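Local coordinates for protein mannosephosphate isomerase, putative (Archaeoglobus fulgidus, PDB 1ZX5) that probably catalyses the zinc-dependent interconversion of D-mannose 6-phosphate and D-fructose 6-phosphate, as a cupin-type member of the type 1 mannose-6-phosphate isomerase family, at residues 41-46 with 84-89; 49-52 with 57-60; 59-64 with 274-279; 258-261 with 265-268. All blocks are in the same frame, centred on the assembly; numbering follows the deposited sequence.

Contact 1: 41-46 with 84-89; sequences EFSAHT and PILVRL
Glu41 meets Val87 and Leu89 where strand 36-41 gives way to a loop. Its backbone N makes a nearly straight bond to Val87 O (2.8 Å, 172°). Along the side chain, CB rests against Val87 CG1 at 4.2 Å and CG stays close to the carbonyl oxygen of Val87. A bend at chi2 (-81°) then carries the carboxylate to the leucine, with OE2 3.9 Å from Leu89 CD1. At the tip OE2 also receives Lys29 in a salt bridge and bonds Ser39, while OE1 bonds Ser274. Beyond Glu41 the backbones part and water fills in: one molecule accepts from Val87 N (2.9 Å) and donates to Glu41 O, and a second links Ala44 N to Ile85 O. Ser43, whose hydroxyl closes the turn, lays CB 3.8 Å from Leu86 CD1, and its OG accepts from His45 N (3.0 Å) in an ST turn while also bonding Arg48 O. A valine here would probably leave His45 N and Arg48 O without their shared hydroxyl and weaken the turn. The chemistry is thus that of a buried acid whose negative charge is probably stabilised by a lysine and two hydroxyls, beside aliphatic strand residues.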
loop_
_atom_site.group_PDB
_atom_site.type_symbol
_atom_site.label_atom_id
_atom_site.label_comp_id
_atom_site.label_asym_id
_atom_site.label_seq_id
_atom_site.Cartn_x
_atom_site.Cartn_y
_atom_site.Cartn_z
ATOM N N GLU A 41 4.435 6.571 -1.952
ATOM C CA GLU A 41 3.654 7.795 -1.873
ATOM C C GLU A 41 3.585 8.258 -0.423
ATOM O O GLU A 41 2.947 7.614 0.403
ATOM C CB GLU A 41 2.242 7.554 -2.429
ATOM C CG GLU A 41 2.190 6.889 -3.822
ATOM C CD GLU A 41 2.404 7.883 -4.961
ATOM O OE1 GLU A 41 1.942 9.029 -4.856
ATOM O OE2 GLU A 41 3.028 7.528 -5.976
ATOM N N PHE A 42 4.235 9.385 -0.125
ATOM C CA PHE A 42 4.309 9.950 1.233
ATOM C C PHE A 42 4.968 8.999 2.211
ATOM O O PHE A 42 4.539 8.860 3.354
ATOM C CB PHE A 42 2.930 10.448 1.716
ATOM C CG PHE A 42 2.353 11.488 0.817
ATOM C CD1 PHE A 42 2.907 12.772 0.782
ATOM C CD2 PHE A 42 1.316 11.173 -0.059
ATOM C CE1 PHE A 42 2.403 13.753 -0.085
ATOM C CE2 PHE A 42 0.796 12.143 -0.918
ATOM C CZ PHE A 42 1.347 13.437 -0.932
ATOM N N SER A 43 6.032 8.347 1.741
ATOM C CA SER A 43 6.808 7.450 2.571
ATOM C C SER A 43 7.518 8.206 3.684
ATOM O O SER A 43 8.271 9.148 3.422
ATOM C CB SER A 43 7.836 6.701 1.735
ATOM O OG SER A 43 8.821 6.119 2.579
ATOM N N ALA A 44 7.269 7.782 4.923
ATOM C CA ALA A 44 8.120 8.162 6.044
ATOM C C ALA A 44 8.988 6.972 6.479
ATOM O O ALA A 44 9.388 6.884 7.636
ATOM C CB ALA A 44 7.297 8.679 7.201
ATOM N N HIS A 45 9.257 6.051 5.558
ATOM C CA HIS A 45 10.150 4.941 5.840
ATOM C C HIS A 45 11.597 5.407 5.681
ATOM O O HIS A 45 11.974 5.955 4.646
ATOM C CB HIS A 45 9.843 3.750 4.927
ATOM C CG HIS A 45 10.487 2.474 5.371
ATOM N ND1 HIS A 45 11.811 2.177 5.112
ATOM C CD2 HIS A 45 10.001 1.432 6.087
ATOM C CE1 HIS A 45 12.106 0.999 5.636
ATOM N NE2 HIS A 45 11.025 0.527 6.230
ATOM N N THR A 46 12.406 5.196 6.717
ATOM C CA THR A 46 13.782 5.722 6.749
ATOM C C THR A 46 14.682 5.272 5.582
ATOM O O THR A 46 15.616 5.984 5.220
ATOM C CB THR A 46 14.480 5.448 8.098
ATOM O OG1 THR A 46 14.572 4.034 8.307
ATOM C CG2 THR A 46 13.686 6.075 9.244
ATOM N N PRO A 84 2.348 5.634 10.803
ATOM C CA PRO A 84 1.610 4.371 10.846
ATOM C C PRO A 84 1.557 3.506 9.577
ATOM O O PRO A 84 1.303 2.303 9.680
ATOM C CB PRO A 84 0.205 4.816 11.251
ATOM C CG PRO A 84 0.085 6.212 10.736
ATOM C CD PRO A 84 1.451 6.808 10.765
ATOM N N ILE A 85 1.798 4.088 8.405
ATOM C CA ILE A 85 1.567 3.378 7.148
ATOM C C ILE A 85 2.630 3.635 6.083
ATOM O O ILE A 85 3.383 4.618 6.142
ATOM C CB ILE A 85 0.139 3.692 6.523
ATOM C CG1 ILE A 85 -0.034 5.194 6.233
ATOM C CG2 ILE A 85 -1.007 3.160 7.416
ATOM C CD1 ILE A 85 -1.338 5.552 5.439
ATOM N N LEU A 86 2.655 2.748 5.090
ATOM C CA LEU A 86 3.422 2.960 3.879
ATOM C C LEU A 86 2.497 2.700 2.692
ATOM O O LEU A 86 1.831 1.657 2.625
ATOM C CB LEU A 86 4.653 2.030 3.834
ATOM C CG LEU A 86 5.488 1.987 2.540
ATOM C CD1 LEU A 86 6.036 3.363 2.138
ATOM C CD2 LEU A 86 6.633 1.009 2.687
ATOM N N VAL A 87 2.452 3.652 1.764
ATOM C CA VAL A 87 1.586 3.555 0.603
ATOM C C VAL A 87 2.457 3.405 -0.628
ATOM O O VAL A 87 3.349 4.220 -0.864
ATOM C CB VAL A 87 0.653 4.808 0.461
ATOM C CG1 VAL A 87 -0.241 4.670 -0.745
ATOM C CG2 VAL A 87 -0.191 5.001 1.722
ATOM N N ARG A 88 2.191 2.358 -1.409
ATOM C CA ARG A 88 2.970 2.062 -2.592
ATOM C C ARG A 88 2.101 1.676 -3.775
ATOM O O ARG A 88 1.202 0.849 -3.629
ATOM C CB ARG A 88 3.905 0.896 -2.314
ATOM C CG ARG A 88 4.941 1.189 -1.269
ATOM C CD ARG A 88 5.919 0.059 -1.195
ATOM N NE ARG A 88 5.423 -1.064 -0.418
ATOM C CZ ARG A 88 6.079 -2.213 -0.289
ATOM N NH1 ARG A 88 7.247 -2.399 -0.907
ATOM N NH2 ARG A 88 5.567 -3.183 0.456
ATOM N N LEU A 89 2.375 2.274 -4.938
ATOM C CA LEU A 89 1.957 1.698 -6.207
ATOM C C LEU A 89 2.946 0.592 -6.546
ATOM O O LEU A 89 4.166 0.790 -6.415
ATOM C CB LEU A 89 1.934 2.753 -7.327
ATOM C CG LEU A 89 0.971 3.932 -7.137
ATOM C CD1 LEU A 89 1.164 4.949 -8.256
ATOM C CD2 LEU A 89 -0.471 3.430 -7.071
HETATM O O HOH W 1 3.142 6.269 2.752
HETATM O O HOH W 2 5.915 5.381 5.374
#

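Contact 2: 49-52 with 57-60; sequences PSTV and QQLS
Val52 and Leu59 form the dense centre of this pairing. Their backbones exchange two hydrogen bonds: Val52 N reaches Leu59 O at 2.6 Å, and Leu59 N returns to Val52 O at 3.0 Å. Alongside them Gln58 CA brings its hydrogen to Val52 O (3.3 Å between the heavy atoms). On the face that carries Val52 and Leu59, a chi1 of -61° puts Val52 CG1 anti to the carbonyl carbon and leaves CG2 between that carbon and the backbone N, 3.4 Å from Leu59 O and 4.2 Å from Leu59 CD2. Branched aliphatic residues suit this face because helix 61-73 covers it, with Met61 against Val52 and Leu64 against Leu59. The other face, carrying Thr51 and Ser60, is looser. These two make a non-hydrogen-bonded pair, and Thr51 OG1 is buried without a polar partner. Next to them the extended, exposed Gln58 merely skirts the strand with its CB and CG, while Pro49 CB stands 4.0 Å from Ser60 OG, a hydroxyl used by the helix that follows. The arrangement is an antiparallel beta hairpin, strands 51-54 and 57-60, in a three-stranded sheet; strand 57-60 is outermost and leads straight into helix 61-73, which packs on the hairpin's apolar face.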
loop_
_atom_site.group_PDB
_atom_site.type_symbol
_atom_site.label_atom_id
_atom_site.label_comp_id
_atom_site.label_asym_id
_atom_site.label_seq_id
_atom_site.Cartn_x
_atom_site.Cartn_y
_atom_site.Cartn_z
ATOM N N PRO A 49 12.571 7.881 2.296
ATOM C CA PRO A 49 11.547 8.874 2.623
ATOM C C PRO A 49 11.155 9.745 1.424
ATOM O O PRO A 49 12.004 10.096 0.601
ATOM C CB PRO A 49 12.205 9.713 3.717
ATOM C CG PRO A 49 13.670 9.577 3.484
ATOM C CD PRO A 49 13.898 8.249 2.839
ATOM N N SER A 50 9.869 10.068 1.326
ATOM C CA SER A 50 9.381 10.980 0.305
ATOM C C SER A 50 9.678 12.397 0.747
ATOM O O SER A 50 9.807 12.671 1.945
ATOM C CB SER A 50 7.875 10.811 0.103
ATOM O OG SER A 50 7.585 9.582 -0.545
ATOM N N THR A 51 9.799 13.298 -0.216
ATOM C CA THR A 51 9.916 14.703 0.114
ATOM C C THR A 51 8.659 15.420 -0.381
ATOM O O THR A 51 8.130 15.124 -1.457
ATOM C CB THR A 51 11.238 15.371 -0.420
ATOM O OG1 THR A 51 11.171 15.497 -1.833
ATOM C CG2 THR A 51 12.493 14.550 -0.073
ATOM N N VAL A 52 8.180 16.355 0.430
ATOM C CA VAL A 52 6.895 16.997 0.191
ATOM C C VAL A 52 7.006 18.516 0.015
ATOM O O VAL A 52 7.997 19.131 0.419
ATOM C CB VAL A 52 5.862 16.645 1.311
ATOM C CG1 VAL A 52 5.609 15.144 1.354
ATOM C CG2 VAL A 52 6.311 17.167 2.675
ATOM N N GLN A 57 7.238 25.109 -0.214
ATOM C CA GLN A 57 8.571 24.768 0.311
ATOM C C GLN A 57 8.770 23.263 0.523
ATOM O O GLN A 57 7.841 22.541 0.905
ATOM C CB GLN A 57 8.889 25.531 1.601
ATOM C CG GLN A 57 9.311 26.975 1.380
ATOM C CD GLN A 57 8.134 27.888 1.116
ATOM O OE1 GLN A 57 7.002 27.592 1.510
ATOM N NE2 GLN A 57 8.393 29.008 0.442
ATOM N N GLN A 58 10.003 22.817 0.292
ATOM C CA GLN A 58 10.346 21.402 0.264
ATOM C C GLN A 58 10.916 20.872 1.587
ATOM O O GLN A 58 11.803 21.483 2.171
ATOM C CB GLN A 58 11.326 21.175 -0.889
ATOM C CG GLN A 58 11.848 19.779 -1.018
ATOM C CD GLN A 58 12.718 19.602 -2.243
ATOM O OE1 GLN A 58 13.897 19.241 -2.134
ATOM N NE2 GLN A 58 12.144 19.853 -3.422
ATOM N N LEU A 59 10.379 19.739 2.051
ATOM C CA LEU A 59 10.917 19.013 3.217
ATOM C C LEU A 59 10.580 17.514 3.176
ATOM O O LEU A 59 9.730 17.069 2.399
ATOM C CB LEU A 59 10.459 19.632 4.549
ATOM C CG LEU A 59 8.993 19.536 5.002
ATOM C CD1 LEU A 59 8.887 19.718 6.508
ATOM C CD2 LEU A 59 8.122 20.561 4.281
ATOM N N SER A 60 11.253 16.748 4.023
ATOM C CA SER A 60 11.078 15.310 4.074
ATOM C C SER A 60 9.843 14.945 4.896
ATOM O O SER A 60 9.503 15.670 5.830
ATOM C CB SER A 60 12.345 14.678 4.661
ATOM O OG SER A 60 12.104 13.413 5.237
#

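Contact 3: 59-64 with 274-279; sequences LSMIEL and SCLVPA
The backbones of 59-64 and 274-279 stay well apart: the CA atoms of Met61 and Leu276 are 10.5 Å from each other, and those of Leu64 and Pro278 a little farther. Such spacing leaves the meeting to long side chains alone. The first segment turns from strand into helix at Ser60, the N-cap, whose OG accepts from Ile62 N (3.0 Å) while its carbonyl O receives Leu64 N in the first helical turn. Serine suits this place because its short hydroxyl can fold back on an amide that has no helical partner. The cap lies at the start of the helix, and Met61 and Leu64, three positions apart, both send their ends to the facing strand. There Leu276, with CG anti to its backbone N (chi1 171°), reaches out so that its CD2 meets both. Leu64 CD2 comes tip to tip with it at 3.8 Å. The selenium of Met61, a selenomethionine, approaches the same methyl at 3.9 Å after bends at chi2 and chi3. Flexible methionine and branched leucine fill this buried spot without any polar demand, and Leu72 and Phe42 also lean on Leu276. The arrangement is helix-on-sheet packing: the start of helix 61-73, in the N-terminal catalytic region, lies against the outermost strand of a five-stranded antiparallel sheet in the C-terminal cupin domain.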
loop_
_atom_site.group_PDB
_atom_site.type_symbol
_atom_site.label_atom_id
_atom_site.label_comp_id
_atom_site.label_asym_id
_atom_site.label_seq_id
_atom_site.Cartn_x
_atom_site.Cartn_y
_atom_site.Cartn_z
ATOM N N LEU A 59 10.379 19.739 2.051
ATOM C CA LEU A 59 10.917 19.013 3.217
ATOM C C LEU A 59 10.580 17.514 3.176
ATOM O O LEU A 59 9.730 17.069 2.399
ATOM C CB LEU A 59 10.459 19.632 4.549
ATOM C CG LEU A 59 8.993 19.536 5.002
ATOM C CD1 LEU A 59 8.887 19.718 6.508
ATOM C CD2 LEU A 59 8.122 20.561 4.281
ATOM N N SER A 60 11.253 16.748 4.023
ATOM C CA SER A 60 11.078 15.310 4.074
ATOM C C SER A 60 9.843 14.945 4.896
ATOM O O SER A 60 9.503 15.670 5.830
ATOM C CB SER A 60 12.345 14.678 4.661
ATOM O OG SER A 60 12.104 13.413 5.237
HETATM N N MSE A 61 9.193 13.823 4.559
HETATM C CA MSE A 61 8.049 13.307 5.330
HETATM C C MSE A 61 8.425 13.069 6.773
HETATM O O MSE A 61 7.577 13.122 7.668
HETATM C CB MSE A 61 7.541 11.970 4.776
HETATM C CG MSE A 61 6.499 12.057 3.715
HETATM SE SE MSE A 61 4.899 13.011 4.301
HETATM C CE MSE A 61 4.274 11.889 5.724
ATOM N N ILE A 62 9.695 12.761 6.985
ATOM C CA ILE A 62 10.216 12.472 8.318
ATOM C C ILE A 62 10.270 13.767 9.143
ATOM O O ILE A 62 9.832 13.785 10.294
ATOM C CB ILE A 62 11.565 11.717 8.226
ATOM C CG1 ILE A 62 11.293 10.295 7.695
ATOM C CG2 ILE A 62 12.303 11.709 9.579
ATOM C CD1 ILE A 62 12.528 9.428 7.494
ATOM N N GLU A 63 10.800 14.836 8.551
ATOM C CA GLU A 63 10.773 16.145 9.186
ATOM C C GLU A 63 9.319 16.551 9.426
ATOM O O GLU A 63 8.939 16.863 10.556
ATOM C CB GLU A 63 11.506 17.191 8.336
ATOM C CG GLU A 63 11.757 18.519 9.049
ATOM C CD GLU A 63 12.577 19.498 8.219
ATOM O OE1 GLU A 63 13.667 19.118 7.736
ATOM O OE2 GLU A 63 12.141 20.656 8.061
ATOM N N LEU A 64 8.502 16.500 8.373
ATOM C CA LEU A 64 7.086 16.886 8.492
ATOM C C LEU A 64 6.399 16.191 9.680
ATOM O O LEU A 64 5.719 16.837 10.473
ATOM C CB LEU A 64 6.316 16.626 7.183
ATOM C CG LEU A 64 4.840 17.056 7.204
ATOM C CD1 LEU A 64 4.693 18.582 7.102
ATOM C CD2 LEU A 64 4.045 16.369 6.122
ATOM N N SER A 274 -0.895 11.424 -5.795
ATOM C CA SER A 274 -1.478 11.364 -4.476
ATOM C C SER A 274 -1.379 12.700 -3.781
ATOM O O SER A 274 -0.520 13.538 -4.086
ATOM C CB SER A 274 -0.754 10.339 -3.596
ATOM O OG SER A 274 -0.878 9.056 -4.149
ATOM N N CYS A 275 -2.206 12.822 -2.759
ATOM C CA CYS A 275 -2.321 14.022 -2.011
ATOM C C CYS A 275 -2.448 13.629 -0.531
ATOM O O CYS A 275 -3.209 12.726 -0.191
ATOM C CB CYS A 275 -3.596 14.685 -2.538
ATOM S SG CYS A 275 -4.074 16.017 -1.710
ATOM N N LEU A 276 -1.696 14.300 0.337
ATOM C CA LEU A 276 -1.763 14.082 1.781
ATOM C C LEU A 276 -2.638 15.162 2.437
ATOM O O LEU A 276 -2.386 16.362 2.283
ATOM C CB LEU A 276 -0.348 14.084 2.385
ATOM C CG LEU A 276 -0.161 14.087 3.913
ATOM C CD1 LEU A 276 -0.529 12.750 4.523
ATOM C CD2 LEU A 276 1.302 14.425 4.272
ATOM N N VAL A 277 -3.668 14.722 3.160
ATOM C CA VAL A 277 -4.602 15.620 3.814
ATOM C C VAL A 277 -4.436 15.485 5.329
ATOM O O VAL A 277 -4.761 14.438 5.892
ATOM C CB VAL A 277 -6.071 15.308 3.419
ATOM C CG1 VAL A 277 -7.034 16.356 4.017
ATOM C CG2 VAL A 277 -6.224 15.189 1.877
ATOM N N PRO A 278 -3.911 16.532 5.990
ATOM C CA PRO A 278 -3.799 16.501 7.456
ATOM C C PRO A 278 -5.164 16.422 8.148
ATOM O O PRO A 278 -6.159 16.926 7.616
ATOM C CB PRO A 278 -3.094 17.829 7.797
ATOM C CG PRO A 278 -2.436 18.272 6.511
ATOM C CD PRO A 278 -3.375 17.785 5.422
ATOM N N ALA A 279 -5.193 15.785 9.319
ATOM C CA ALA A 279 -6.400 15.689 10.159
ATOM C C ALA A 279 -7.039 17.026 10.498
ATOM O O ALA A 279 -8.239 17.085 10.777
ATOM C CB ALA A 279 -6.091 14.944 11.435
#

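Contact 4: 258-261 with 265-268; sequences YFIL and ETAD
Tyr258 and Asp268 meet through their side chains across the hairpin. Tyr258 OH donates to Asp268 OD2 at 2.5 Å, so short that the exact length should be read with caution. OD2 sits at the edge of the phenol in the plane of the ring, while the carboxylate is turned 82° against that ring. Asp268 chi1 (67°) sets CG between the backbone N and the carbonyl carbon, from where the acid can reach across to the hydroxyl. A leucine in its place would probably leave Tyr258 OH without this acceptor, although His270 would still meet the ring.

Backbone groups are satisfied within the sheet. Leu261 N donates to Ala267 O at 2.8 Å, and Ala267 N returns to Leu261 O at 2.9 Å. The latter oxygen is also approached by Thr266 CA (3.2 Å). Further backbone bonds join Phe259 to Leu269 and Ile260 to Glu287. Outside the pair, Tyr258 O takes the hydroxyl of Ser288, and the two oxygens of Glu265 accept from the backbone N of Ser6 and Phe7, an acid well suited to gripping two successive amides. Beta-branched Ile260 and Thr266 fit the extended strands and touch through their CG2 methyls at 4.0 Å.

On the opposite face Leu261 and the small Ala267 both lie against Phe7. The hairpin ends a four-stranded antiparallel sheet: strand 283-288 flanks strand 259-262 on one side, and strand 266-269 lies outermost on the other.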
loop_
_atom_site.group_PDB
_atom_site.type_symbol
_atom_site.label_atom_id
_atom_site.label_comp_id
_atom_site.label_asym_id
_atom_site.label_seq_id
_atom_site.Cartn_x
_atom_site.Cartn_y
_atom_site.Cartn_z
ATOM N N TYR A 258 -9.456 13.594 -13.653
ATOM C CA TYR A 258 -8.783 14.793 -13.184
ATOM C C TYR A 258 -9.666 15.434 -12.113
ATOM O O TYR A 258 -10.871 15.513 -12.289
ATOM C CB TYR A 258 -8.603 15.748 -14.368
ATOM C CG TYR A 258 -8.157 17.141 -13.973
ATOM C CD1 TYR A 258 -6.860 17.364 -13.511
ATOM C CD2 TYR A 258 -9.034 18.226 -14.046
ATOM C CE1 TYR A 258 -6.437 18.625 -13.135
ATOM C CE2 TYR A 258 -8.615 19.506 -13.674
ATOM C CZ TYR A 258 -7.310 19.692 -13.227
ATOM O OH TYR A 258 -6.870 20.943 -12.853
ATOM N N PHE A 259 -9.064 15.891 -11.020
ATOM C CA PHE A 259 -9.809 16.406 -9.851
ATOM C C PHE A 259 -9.406 17.815 -9.470
ATOM O O PHE A 259 -8.227 18.104 -9.385
ATOM C CB PHE A 259 -9.586 15.498 -8.619
ATOM C CG PHE A 259 -10.122 14.116 -8.802
ATOM C CD1 PHE A 259 -11.436 13.811 -8.435
ATOM C CD2 PHE A 259 -9.331 13.127 -9.383
ATOM C CE1 PHE A 259 -11.952 12.545 -8.633
ATOM C CE2 PHE A 259 -9.848 11.852 -9.586
ATOM C CZ PHE A 259 -11.160 11.565 -9.212
ATOM N N ILE A 260 -10.391 18.669 -9.211
ATOM C CA ILE A 260 -10.153 19.948 -8.532
ATOM C C ILE A 260 -10.512 19.753 -7.056
ATOM O O ILE A 260 -11.564 19.202 -6.739
ATOM C CB ILE A 260 -10.946 21.114 -9.197
ATOM C CG1 ILE A 260 -10.458 21.295 -10.649
ATOM C CG2 ILE A 260 -10.806 22.423 -8.387
ATOM C CD1 ILE A 260 -11.360 22.152 -11.505
ATOM N N LEU A 261 -9.604 20.155 -6.170
ATOM C CA LEU A 261 -9.753 19.944 -4.736
ATOM C C LEU A 261 -9.986 21.297 -4.087
ATOM O O LEU A 261 -9.269 22.258 -4.378
ATOM C CB LEU A 261 -8.494 19.270 -4.141
ATOM C CG LEU A 261 -7.885 18.012 -4.804
ATOM C CD1 LEU A 261 -6.598 17.532 -4.098
ATOM C CD2 LEU A 261 -8.895 16.878 -4.888
ATOM N N GLU A 265 -7.556 25.772 0.881
ATOM C CA GLU A 265 -7.112 26.351 -0.377
ATOM C C GLU A 265 -7.589 25.445 -1.518
ATOM O O GLU A 265 -8.160 24.387 -1.273
ATOM C CB GLU A 265 -5.584 26.538 -0.370
ATOM C CG GLU A 265 -4.745 25.266 -0.606
ATOM C CD GLU A 265 -4.729 24.256 0.567
ATOM O OE1 GLU A 265 -5.176 24.580 1.696
ATOM O OE2 GLU A 265 -4.242 23.118 0.344
ATOM N N THR A 266 -7.371 25.870 -2.758
ATOM C CA THR A 266 -7.788 25.114 -3.930
ATOM C C THR A 266 -6.542 24.505 -4.561
ATOM O O THR A 266 -5.477 25.127 -4.589
ATOM C CB THR A 266 -8.584 26.022 -4.919
ATOM O OG1 THR A 266 -9.757 26.517 -4.259
ATOM C CG2 THR A 266 -9.033 25.275 -6.171
ATOM N N ALA A 267 -6.662 23.271 -5.022
ATOM C CA ALA A 267 -5.556 22.562 -5.649
ATOM C C ALA A 267 -6.140 21.636 -6.701
ATOM O O ALA A 267 -7.345 21.620 -6.920
ATOM C CB ALA A 267 -4.774 21.766 -4.614
ATOM N N ASP A 268 -5.297 20.872 -7.372
ATOM C CA ASP A 268 -5.830 19.828 -8.237
ATOM C C ASP A 268 -5.015 18.548 -8.137
ATOM O O ASP A 268 -3.950 18.529 -7.519
ATOM C CB ASP A 268 -6.018 20.318 -9.684
ATOM C CG ASP A 268 -4.703 20.639 -10.394
ATOM O OD1 ASP A 268 -3.619 20.514 -9.803
ATOM O OD2 ASP A 268 -4.768 21.025 -11.580
#

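In the fold
From the N terminus, contact 1 opens first, at the end of strand 36-41. Before it closes on strand 85-92, the chain makes the short hairpin of contact 2, wholly within that loop. Contact 3 starts on the last two residues of this hairpin, Leu59 and Ser60, and ends some 210 residues later on strand 274-277, so it crosses contact 1. Contact 4 is another local hairpin, lying within the long loop of contact 3 and touching it through Leu261 and Cys275. Contacts 1 to 3 form one continuous packed region, with Phe42 reaching both Val52 and Leu276. Together they tie the N-terminal catalytic region to the C-terminal cupin domain, with contact 4 on the outermost strand of its four-stranded sheet.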